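Local structure of ofchtiv-allosamidin (Ostrinia furnacalis, 6JMB) at residues G21-D26 / W345-D350; V284-F289 / F361-T366; A14-G19 / P54-E59. The protein probably hydrolyses the beta-1,4 linkages of chitin as a group IV insect chitinase of glycosyl hydrolase family 18, and binds the inhibitor allosamidin in its substrate cleft. One frame throughout, in Å; residues are numbered along the deposited sequence.

Interaction 1. Residues G21-D26 / W345-D350. With AMI (allosamizoline), chain C; NAA (2-acetamido-2-deoxy-beta-D-allopyranose), chain B.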
loop_
_atom_site.group_PDB
_atom_site.type_symbol
_atom_site.label_atom_id
_atom_site.label_comp_id
_atom_site.label_asym_id
_atom_site.label_seq_id
_atom_site.Cartn_x
_atom_site.Cartn_y
_atom_site.Cartn_z
ATOM N N GLY A 21 10.878 -8.955 -15.076
ATOM C CA GLY A 21 10.435 -8.053 -14.029
ATOM C C GLY A 21 9.805 -6.776 -14.549
ATOM O O GLY A 21 9.126 -6.068 -13.802
ATOM N N LYS A 22 10.032 -6.467 -15.823
ATOM C CA LYS A 22 9.509 -5.238 -16.409
ATOM C C LYS A 22 7.988 -5.253 -16.383
ATOM O O LYS A 22 7.358 -6.225 -16.803
ATOM C CB LYS A 22 9.997 -5.115 -17.852
ATOM C CG LYS A 22 9.613 -3.810 -18.530
ATOM C CD LYS A 22 10.241 -3.723 -19.918
ATOM C CE LYS A 22 9.620 -2.618 -20.757
ATOM N NZ LYS A 22 9.825 -1.270 -20.166
ATOM N N PHE A 23 7.391 -4.174 -15.882
ATOM C CA PHE A 23 5.937 -4.095 -15.776
ATOM C C PHE A 23 5.524 -2.699 -16.214
ATOM O O PHE A 23 5.812 -1.718 -15.522
ATOM C CB PHE A 23 5.469 -4.395 -14.349
ATOM C CG PHE A 23 3.976 -4.561 -14.209
ATOM C CD1 PHE A 23 3.136 -3.459 -14.227
ATOM C CD2 PHE A 23 3.420 -5.815 -14.029
ATOM C CE1 PHE A 23 1.765 -3.608 -14.086
ATOM C CE2 PHE A 23 2.054 -5.973 -13.884
ATOM C CZ PHE A 23 1.226 -4.866 -13.913
ATOM N N ASP A 24 4.863 -2.622 -17.363
ATOM C CA ASP A 24 4.422 -1.382 -17.981
ATOM C C ASP A 24 2.916 -1.231 -17.803
ATOM O O ASP A 24 2.224 -2.141 -17.330
ATOM C CB ASP A 24 4.734 -1.398 -19.484
ATOM C CG ASP A 24 6.199 -1.637 -19.788
ATOM O OD1 ASP A 24 7.057 -1.197 -19.003
ATOM O OD2 ASP A 24 6.491 -2.264 -20.830
ATOM N N VAL A 25 2.399 -0.076 -18.230
ATOM C CA VAL A 25 0.953 0.141 -18.186
ATOM C C VAL A 25 0.211 -0.986 -18.892
ATOM O O VAL A 25 -0.822 -1.465 -18.409
ATOM C CB VAL A 25 0.578 1.523 -18.758
ATOM C CG1 VAL A 25 -0.935 1.618 -18.981
ATOM C CG2 VAL A 25 1.038 2.629 -17.818
ATOM N N ASP A 26 0.725 -1.440 -20.034
ATOM C CA ASP A 26 -0.008 -2.457 -20.779
ATOM C C ASP A 26 0.098 -3.853 -20.176
ATOM O O ASP A 26 -0.472 -4.795 -20.740
ATOM C CB ASP A 26 0.335 -2.435 -22.273
ATOM C CG ASP A 26 1.760 -2.859 -22.572
ATOM O OD1 ASP A 26 2.508 -3.243 -21.650
ATOM O OD2 ASP A 26 2.135 -2.806 -23.764
ATOM N N TRP A 345 -0.686 -2.905 -2.389
ATOM C CA TRP A 345 0.604 -2.395 -2.835
ATOM C C TRP A 345 1.456 -3.615 -3.151
ATOM O O TRP A 345 1.829 -4.355 -2.233
ATOM C CB TRP A 345 1.292 -1.570 -1.743
ATOM C CG TRP A 345 2.536 -0.975 -2.302
ATOM C CD1 TRP A 345 3.785 -1.549 -2.339
ATOM C CD2 TRP A 345 2.642 0.268 -2.999
ATOM N NE1 TRP A 345 4.665 -0.715 -3.001
ATOM C CE2 TRP A 345 3.987 0.400 -3.417
ATOM C CE3 TRP A 345 1.737 1.288 -3.306
ATOM C CZ2 TRP A 345 4.441 1.514 -4.124
ATOM C CZ3 TRP A 345 2.192 2.393 -4.005
ATOM C CH2 TRP A 345 3.532 2.497 -4.402
ATOM N N SER A 346 1.754 -3.859 -4.436
ATOM C CA SER A 346 1.316 -3.105 -5.606
ATOM C C SER A 346 1.263 -4.121 -6.749
ATOM O O SER A 346 1.845 -5.210 -6.657
ATOM C CB SER A 346 2.309 -1.987 -5.938
ATOM O OG SER A 346 3.644 -2.466 -5.915
ATOM N N ILE A 347 0.575 -3.753 -7.832
ATOM C CA ILE A 347 0.186 -4.737 -8.839
ATOM C C ILE A 347 1.398 -5.331 -9.549
ATOM O O ILE A 347 1.370 -6.496 -9.972
ATOM C CB ILE A 347 -0.838 -4.114 -9.810
ATOM C CG1 ILE A 347 -1.467 -5.188 -10.707
ATOM C CG2 ILE A 347 -0.208 -2.983 -10.623
ATOM C CD1 ILE A 347 -2.652 -4.674 -11.529
ATOM N N GLU A 348 2.481 -4.561 -9.674
ATOM C CA GLU A 348 3.611 -4.969 -10.492
ATOM C C GLU A 348 4.434 -6.094 -9.878
ATOM O O GLU A 348 5.352 -6.586 -10.547
ATOM C CB GLU A 348 4.492 -3.765 -10.818
ATOM C CG GLU A 348 5.246 -3.210 -9.624
ATOM C CD GLU A 348 4.475 -2.155 -8.860
ATOM O OE1 GLU A 348 3.285 -1.913 -9.163
ATOM O OE2 GLU A 348 5.065 -1.561 -7.933
ATOM N N THR A 349 4.143 -6.522 -8.646
ATOM C CA THR A 349 4.838 -7.671 -8.070
ATOM C C THR A 349 3.920 -8.853 -7.782
ATOM O O THR A 349 4.347 -9.799 -7.112
ATOM C CB THR A 349 5.673 -7.309 -6.837
ATOM O OG1 THR A 349 4.816 -6.822 -5.800
ATOM C CG2 THR A 349 6.721 -6.251 -7.175
ATOM N N ASP A 350 2.674 -8.830 -8.251
ATOM C CA ASP A 350 1.969 -10.092 -8.379
ATOM C C ASP A 350 2.748 -10.957 -9.368
ATOM O O ASP A 350 3.621 -10.476 -10.098
ATOM C CB ASP A 350 0.539 -9.848 -8.884
ATOM C CG ASP A 350 -0.447 -10.955 -8.479
ATOM O OD1 ASP A 350 -0.033 -12.049 -8.032
ATOM O OD2 ASP A 350 -1.667 -10.721 -8.619
HETATM C C1 AMI C . 3.488 2.179 0.767
HETATM C C2 AMI C . 3.823 3.671 0.363
HETATM C C3 AMI C . 4.824 3.539 -0.673
HETATM C C4 AMI C . 5.618 2.221 -0.299
HETATM C C5 AMI C . 4.516 1.315 -0.013
HETATM C C6 AMI C . 4.954 0.040 0.798
HETATM C C7 AMI C . 1.733 3.172 -0.159
HETATM C C8 AMI C . -0.109 4.697 -1.033
HETATM C C9 AMI C . -0.580 2.206 -0.656
HETATM N N2 AMI C . 2.698 4.185 -0.059
HETATM N N7 AMI C . 0.351 3.366 -0.616
HETATM O O3 AMI C . 5.643 4.706 -0.735
HETATM O O4 AMI C . 6.376 1.654 -1.359
HETATM O O6 AMI C . 5.631 0.461 1.965
HETATM O O7 AMI C . 2.167 1.941 0.230
HETATM C C1 NAA B . 7.650 2.202 -1.501
HETATM C C2 NAA B . 8.527 1.242 -2.289
HETATM C C3 NAA B . 9.843 1.828 -2.634
HETATM C C4 NAA B . 9.670 3.135 -3.385
HETATM C C5 NAA B . 8.813 4.082 -2.556
HETATM C C6 NAA B . 8.537 5.383 -3.247
HETATM C C7 NAA B . 8.044 -1.228 -1.814
HETATM C C8 NAA B . 8.159 -2.421 -0.859
HETATM N N2 NAA B . 8.661 0.050 -1.383
HETATM O O3 NAA B . 10.575 2.041 -1.388
HETATM O O4 NAA B . 10.927 3.796 -3.637
HETATM O O5 NAA B . 7.520 3.446 -2.306
HETATM O O6 NAA B . 7.810 6.193 -2.348
HETATM O O7 NAA B . 7.505 -1.311 -2.851
HETATM O O HOH W 1 8.051 -5.963 -11.215
#
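The floor of the allosamidin pocket in this family 18 TIM barrel runs directly into the loop that follows strand 341-345, and there Phe23, from the loop after strand 5-11, lies on Ile347 and Glu348. Glu348 CA and CB lie over one face of the Phe23 ring: CA is 3.7 Å from the ring centroid and 14° off the normal, a CH-pi contact, while Glu348 CB comes to 3.5 Å from Phe23 CG. Ile347 CG2 approaches from the same side as Glu348, near the CE1-CZ end, 4.0 Å from Phe23 CE1. With CG wedged between backbone N and carbonyl carbon (chi1 69°) and a bend at chi2, the Glu348 carboxylate turns away from the ring toward Ser346, whose OG donates to Glu348 OE2 over 2.6 Å from above the carboxylate plane; Glu348 OE1 is hydrogen-bonded by Gly11 N. A water bridges Gly21 O and Glu348 O. Past the cis peptide between Trp345 and Ser346, one indole face carries the allosamizoline ring and the other Ser346 CB. At the indole edge, Trp345 NE1 donates in plane to O7 of the neighbouring N-acetylallosamine, 2.9 Å and 162°.

Interaction 2. Residues V284-F289 / F361-T366; sequences VGYNEF and FPLLNT
Tyr286 presents one face of its ring to Leu363, and the CD1 methyl of that leucine does most of the touching. Leu363 CD1 is 3.6 Å from Tyr286 CG and 4.0 Å from the centroid of the Tyr286 ring, 29° off the normal; this CH-pi contact therefore falls over the CB end of the ring and not over its middle. Leu363 CG follows above the CD2-CE2 side, and Pro362 CG adds an oblique contact 4.0 Å from Tyr286 CE2. With its CG swung opposite the backbone N (chi1 176°), Tyr286 extends from the first turn of its helix toward the start of the other one. All three residues are buried, and the contact between them is wholly apolar.

Each helix start is fixed by its own bonds. Gly285 is the N-cap of helix 286-295, and its N donates to Glu288 OE1 on the anti lone pair, 2.9 Å and 163°, a side-chain-to-backbone bond reaching back across the first turn; Thr278 OG1 also bonds this oxygen. Phe361, in a left-handed backbone conformation, is the N-cap of helix 362-373. Its carbonyl O accepts both Asn365 N and Asn365 ND2, with ND2 well above the carbonyl plane. One residue on, Pro362 O is gripped from opposite faces by Thr366 N and by Thr366 OG1, the latter at 2.7 Å.

Farther out, the Asp350 carboxylate bonds Leu363 N and Leu364 N at a helix N terminus, where its negative charge probably interacts favourably with the helix dipole. Leu363 and Leu364 also lean on Phe249 of strand 243-256, while Pro362 meets Val324 of helix 324-336. The contact thus packs the C-terminal helix 362-373 of the TIM barrel on helix 286-295, which probably belongs to the alpha+beta insertion domain of family 18 chitinases.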
loop_
_atom_site.group_PDB
_atom_site.type_symbol
_atom_site.label_atom_id
_atom_site.label_comp_id
_atom_site.label_asym_id
_atom_site.label_seq_id
_atom_site.Cartn_x
_atom_site.Cartn_y
_atom_site.Cartn_z
ATOM N N VAL A 284 11.220 -8.123 -1.219
ATOM C CA VAL A 284 11.175 -8.951 -2.419
ATOM C C VAL A 284 9.734 -8.994 -2.904
ATOM O O VAL A 284 8.802 -9.083 -2.100
ATOM C CB VAL A 284 11.758 -10.354 -2.132
ATOM C CG1 VAL A 284 10.932 -11.099 -1.090
ATOM C CG2 VAL A 284 11.893 -11.154 -3.412
ATOM N N GLY A 285 9.539 -8.885 -4.214
ATOM C CA GLY A 285 8.196 -9.002 -4.751
ATOM C C GLY A 285 7.698 -10.434 -4.677
ATOM O O GLY A 285 8.477 -11.386 -4.676
ATOM N N TYR A 286 6.372 -10.594 -4.591
ATOM C CA TYR A 286 5.820 -11.946 -4.629
ATOM C C TYR A 286 6.243 -12.677 -5.900
ATOM O O TYR A 286 6.579 -13.866 -5.851
ATOM C CB TYR A 286 4.292 -11.944 -4.487
ATOM C CG TYR A 286 3.727 -13.339 -4.621
ATOM C CD1 TYR A 286 3.814 -14.243 -3.570
ATOM C CD2 TYR A 286 3.162 -13.774 -5.819
ATOM C CE1 TYR A 286 3.323 -15.537 -3.696
ATOM C CE2 TYR A 286 2.677 -15.066 -5.956
ATOM C CZ TYR A 286 2.757 -15.936 -4.890
ATOM O OH TYR A 286 2.278 -17.228 -5.012
ATOM N N ASN A 287 6.219 -11.987 -7.048
ATOM C CA ASN A 287 6.657 -12.608 -8.297
ATOM C C ASN A 287 8.068 -13.159 -8.161
ATOM O O ASN A 287 8.352 -14.285 -8.592
ATOM C CB ASN A 287 6.565 -11.617 -9.467
ATOM C CG ASN A 287 7.471 -10.398 -9.305
ATOM O OD1 ASN A 287 7.592 -9.823 -8.220
ATOM N ND2 ASN A 287 8.097 -9.984 -10.408
ATOM N N GLU A 288 8.951 -12.396 -7.524
ATOM C CA GLU A 288 10.334 -12.825 -7.369
ATOM C C GLU A 288 10.444 -13.965 -6.375
ATOM O O GLU A 288 11.175 -14.932 -6.611
ATOM C CB GLU A 288 11.182 -11.641 -6.913
ATOM C CG GLU A 288 11.247 -10.516 -7.926
ATOM C CD GLU A 288 11.917 -9.281 -7.382
ATOM O OE1 GLU A 288 11.529 -8.810 -6.289
ATOM O OE2 GLU A 288 12.843 -8.773 -8.051
ATOM N N PHE A 289 9.721 -13.884 -5.260
ATOM C CA PHE A 289 9.935 -14.875 -4.215
ATOM C C PHE A 289 9.233 -16.193 -4.507
ATOM O O PHE A 289 9.772 -17.262 -4.191
ATOM C CB PHE A 289 9.566 -14.348 -2.830
ATOM C CG PHE A 289 10.187 -15.157 -1.730
ATOM C CD1 PHE A 289 11.567 -15.287 -1.670
ATOM C CD2 PHE A 289 9.407 -15.825 -0.798
ATOM C CE1 PHE A 289 12.170 -16.055 -0.687
ATOM C CE2 PHE A 289 10.001 -16.595 0.204
ATOM C CZ PHE A 289 11.390 -16.707 0.253
ATOM N N PHE A 361 -1.506 -13.346 -12.310
ATOM C CA PHE A 361 -2.082 -12.531 -11.248
ATOM C C PHE A 361 -2.767 -13.372 -10.163
ATOM O O PHE A 361 -3.937 -13.153 -9.848
ATOM C CB PHE A 361 -3.059 -11.504 -11.805
ATOM C CG PHE A 361 -2.414 -10.385 -12.584
ATOM C CD1 PHE A 361 -1.723 -9.376 -11.931
ATOM C CD2 PHE A 361 -2.527 -10.332 -13.968
ATOM C CE1 PHE A 361 -1.141 -8.341 -12.644
ATOM C CE2 PHE A 361 -1.947 -9.294 -14.687
ATOM C CZ PHE A 361 -1.261 -8.300 -14.028
ATOM N N PRO A 362 -2.057 -14.335 -9.562
ATOM C CA PRO A 362 -2.733 -15.198 -8.574
ATOM C C PRO A 362 -3.202 -14.446 -7.343
ATOM O O PRO A 362 -4.290 -14.731 -6.829
ATOM C CB PRO A 362 -1.665 -16.245 -8.232
ATOM C CG PRO A 362 -0.360 -15.556 -8.537
ATOM C CD PRO A 362 -0.647 -14.716 -9.747
ATOM N N LEU A 363 -2.412 -13.496 -6.843
ATOM C CA LEU A 363 -2.845 -12.759 -5.663
ATOM C C LEU A 363 -4.049 -11.887 -5.975
ATOM O O LEU A 363 -5.011 -11.845 -5.197
ATOM C CB LEU A 363 -1.698 -11.910 -5.123
ATOM C CG LEU A 363 -0.465 -12.694 -4.662
ATOM C CD1 LEU A 363 0.538 -11.740 -4.029
ATOM C CD2 LEU A 363 -0.864 -13.811 -3.697
ATOM N N LEU A 364 -4.015 -11.190 -7.112
ATOM C CA LEU A 364 -5.102 -10.290 -7.472
ATOM C C LEU A 364 -6.371 -11.062 -7.820
ATOM O O LEU A 364 -7.475 -10.663 -7.425
ATOM C CB LEU A 364 -4.652 -9.385 -8.618
ATOM C CG LEU A 364 -5.566 -8.220 -8.993
ATOM C CD1 LEU A 364 -5.986 -7.406 -7.780
ATOM C CD2 LEU A 364 -4.857 -7.336 -10.002
ATOM N N ASN A 365 -6.239 -12.183 -8.536
ATOM C CA ASN A 365 -7.408 -13.024 -8.791
ATOM C C ASN A 365 -7.996 -13.559 -7.492
ATOM O O ASN A 365 -9.223 -13.626 -7.341
ATOM C CB ASN A 365 -7.054 -14.166 -9.744
ATOM C CG ASN A 365 -7.171 -13.764 -11.197
ATOM O OD1 ASN A 365 -8.268 -13.506 -11.697
ATOM N ND2 ASN A 365 -6.040 -13.710 -11.886
ATOM N N THR A 366 -7.141 -13.924 -6.533
ATOM C CA THR A 366 -7.638 -14.385 -5.239
ATOM C C THR A 366 -8.485 -13.311 -4.565
ATOM O O THR A 366 -9.574 -13.595 -4.050
ATOM C CB THR A 366 -6.469 -14.796 -4.341
ATOM O OG1 THR A 366 -5.797 -15.920 -4.920
ATOM C CG2 THR A 366 -6.972 -15.188 -2.960
#

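Interaction 3. Residues A14-G19 / P54-E59; sequences ATYRTG and PELDVE
In the loop that leaves barrel strand 5-11, a short 3-10 turn places Thr15 and Tyr16 against Leu56 of the one-and-a-half-turn helix 54-59, beside the substrate cleft of this TIM-barrel chitinase. Thr15 and Leu56 meet tip to tip: the CG2 methyl of Thr15 is 3.8 Å from Leu56 CD2 and 4.0 Å from Leu56 CD1, so it faces both branches of the leucine fork. Tyr16 and Leu56 instead lie alongside one another, pointing opposite ways. The phenol end passes the leucine stem, with Tyr16 OH 3.6 Å from Leu56 CB, and Leu56 CD2 approaches the ring obliquely, 4.4 Å from Tyr16 CE2.

Thr15 also serves its neighbour, since its CG2 lies over the centre of one Tyr16 ring face, 3.8 Å above the plane. That placement follows from chi1 of Thr15 at -173°, which turns OG1 opposite the backbone N and leaves the methyl between N and the carbonyl carbon. The hydroxyl is then directed to Asp24 OD1, to which it is hydrogen-bonded, and the apolar branch is left for Tyr16 and Leu56. The Tyr16 hydroxyl in turn bonds Asp53 OD2, so the exposed tyrosine meets both the helix, through Leu56, and the residue just before it.

Within helix 54-59, Pro54 O accepts both Val58 N and Glu59 N, a mark of its wider pi-type turn. Leu56 rests on Asn62, and Asp57 on Phe63, of helix 62-67, while Asp57 OD1 bonds Tyr38 OH of strand 35-43; the loop after strand 5-11 is thereby joined to the helices that follow strands 35-43 and 49-51.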
loop_
_atom_site.group_PDB
_atom_site.type_symbol
_atom_site.label_atom_id
_atom_site.label_comp_id
_atom_site.label_asym_id
_atom_site.label_seq_id
_atom_site.Cartn_x
_atom_site.Cartn_y
_atom_site.Cartn_z
ATOM N N ALA A 14 8.368 0.600 -12.122
ATOM C CA ALA A 14 8.611 -0.785 -12.515
ATOM C C ALA A 14 8.826 -0.943 -14.012
ATOM O O ALA A 14 9.287 -2.006 -14.453
ATOM C CB ALA A 14 7.449 -1.669 -12.052
ATOM N N THR A 15 8.511 0.082 -14.801
ATOM C CA THR A 15 8.783 0.024 -16.228
ATOM C C THR A 15 10.274 -0.069 -16.522
ATOM O O THR A 15 10.651 -0.537 -17.603
ATOM C CB THR A 15 8.162 1.235 -16.931
ATOM O OG1 THR A 15 8.303 1.083 -18.350
ATOM C CG2 THR A 15 8.846 2.529 -16.496
ATOM N N TYR A 16 11.128 0.343 -15.587
ATOM C CA TYR A 16 12.571 0.311 -15.789
ATOM C C TYR A 16 13.201 -1.023 -15.414
ATOM O O TYR A 16 14.395 -1.221 -15.675
ATOM C CB TYR A 16 13.250 1.434 -14.999
ATOM C CG TYR A 16 12.793 2.805 -15.410
ATOM C CD1 TYR A 16 13.050 3.289 -16.686
ATOM C CD2 TYR A 16 12.080 3.611 -14.534
ATOM C CE1 TYR A 16 12.627 4.542 -17.071
ATOM C CE2 TYR A 16 11.649 4.868 -14.910
ATOM C CZ TYR A 16 11.919 5.324 -16.181
ATOM O OH TYR A 16 11.500 6.574 -16.564
ATOM N N ARG A 17 12.448 -1.934 -14.807
ATOM C CA ARG A 17 12.971 -3.268 -14.588
ATOM C C ARG A 17 13.143 -3.975 -15.929
ATOM O O ARG A 17 12.512 -3.635 -16.928
ATOM C CB ARG A 17 12.049 -4.044 -13.641
ATOM C CG ARG A 17 12.015 -3.421 -12.250
ATOM C CD ARG A 17 10.864 -3.886 -11.366
ATOM N NE ARG A 17 10.825 -3.049 -10.168
ATOM C CZ ARG A 17 9.847 -3.041 -9.267
ATOM N NH1 ARG A 17 8.800 -3.840 -9.400
ATOM N NH2 ARG A 17 9.926 -2.223 -8.227
ATOM N N THR A 18 14.024 -4.964 -15.953
ATOM C CA THR A 18 14.338 -5.629 -17.206
ATOM C C THR A 18 13.733 -7.023 -17.245
ATOM O O THR A 18 13.352 -7.594 -16.214
ATOM C CB THR A 18 15.852 -5.709 -17.424
ATOM O OG1 THR A 18 16.433 -6.520 -16.401
ATOM C CG2 THR A 18 16.469 -4.316 -17.385
ATOM N N GLY A 19 13.636 -7.549 -18.464
ATOM C CA GLY A 19 13.245 -8.935 -18.655
ATOM C C GLY A 19 11.892 -9.223 -18.045
ATOM O O GLY A 19 10.921 -8.486 -18.252
ATOM N N PRO A 54 9.126 13.121 -15.310
ATOM C CA PRO A 54 8.440 13.703 -16.476
ATOM C C PRO A 54 8.767 13.020 -17.794
ATOM O O PRO A 54 7.901 12.968 -18.674
ATOM C CB PRO A 54 8.884 15.174 -16.458
ATOM C CG PRO A 54 10.130 15.190 -15.614
ATOM C CD PRO A 54 9.935 14.113 -14.585
ATOM N N GLU A 55 9.980 12.482 -17.957
ATOM C CA GLU A 55 10.292 11.774 -19.196
ATOM C C GLU A 55 9.318 10.624 -19.428
ATOM O O GLU A 55 8.817 10.440 -20.541
ATOM C CB GLU A 55 11.740 11.281 -19.178
ATOM C CG GLU A 55 12.159 10.466 -20.411
ATOM C CD GLU A 55 12.161 11.272 -21.700
ATOM O OE1 GLU A 55 12.187 12.519 -21.638
ATOM O OE2 GLU A 55 12.145 10.647 -22.782
ATOM N N LEU A 56 9.018 9.860 -18.376
ATOM C CA LEU A 56 8.041 8.780 -18.468
ATOM C C LEU A 56 6.616 9.321 -18.442
ATOM O O LEU A 56 5.816 9.051 -19.351
ATOM C CB LEU A 56 8.250 7.820 -17.291
ATOM C CG LEU A 56 7.214 6.708 -17.116
ATOM C CD1 LEU A 56 7.275 5.758 -18.308
ATOM C CD2 LEU A 56 7.452 5.955 -15.809
ATOM N N ASP A 57 6.291 10.095 -17.398
ATOM C CA ASP A 57 4.908 10.464 -17.119
ATOM C C ASP A 57 4.330 11.331 -18.226
ATOM O O ASP A 57 3.151 11.204 -18.578
ATOM C CB ASP A 57 4.820 11.264 -15.807
ATOM C CG ASP A 57 5.473 10.574 -14.604
ATOM O OD1 ASP A 57 5.421 9.330 -14.486
ATOM O OD2 ASP A 57 6.033 11.301 -13.747
ATOM N N VAL A 58 5.128 12.268 -18.731
ATOM C CA VAL A 58 4.662 13.307 -19.645
ATOM C C VAL A 58 5.164 13.068 -21.069
ATOM O O VAL A 58 4.368 12.853 -21.985
ATOM C CB VAL A 58 5.038 14.717 -19.131
ATOM C CG1 VAL A 58 4.526 15.788 -20.081
ATOM C CG2 VAL A 58 4.497 14.936 -17.714
ATOM N N GLU A 59 6.486 13.068 -21.264
ATOM C CA GLU A 59 7.044 12.977 -22.614
ATOM C C GLU A 59 6.677 11.659 -23.291
ATOM O O GLU A 59 6.318 11.638 -24.475
ATOM C CB GLU A 59 8.561 13.166 -22.562
ATOM C CG GLU A 59 9.270 12.965 -23.897
ATOM C CD GLU A 59 8.743 13.882 -24.986
ATOM O OE1 GLU A 59 8.393 15.043 -24.678
ATOM O OE2 GLU A 59 8.681 13.440 -26.152
#

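In the fold
From the N terminus, the loop after strand 5-11 supplies 14-19 and then 21-26. Interaction 3 closes the first, short loop, bringing 54-59 back to 14-19 across strands 35-43 and 49-51. Interaction 1 spans 318 residues, from 21-26 to 345-350, and joins the beginning of the barrel to its end; the two cross along the chain and touch where Asp24 and Lys22 bond Thr15. Interaction 2 ties the start of helix 286-295 to that of the C-terminal helix 362-373; it crosses interaction 1 as well, meeting it where Asp350 bonds Leu364 and Thr349 bonds Asn287. Interactions 2 and 3 are in series, about 21 Å apart between centres, with interaction 1 touching both.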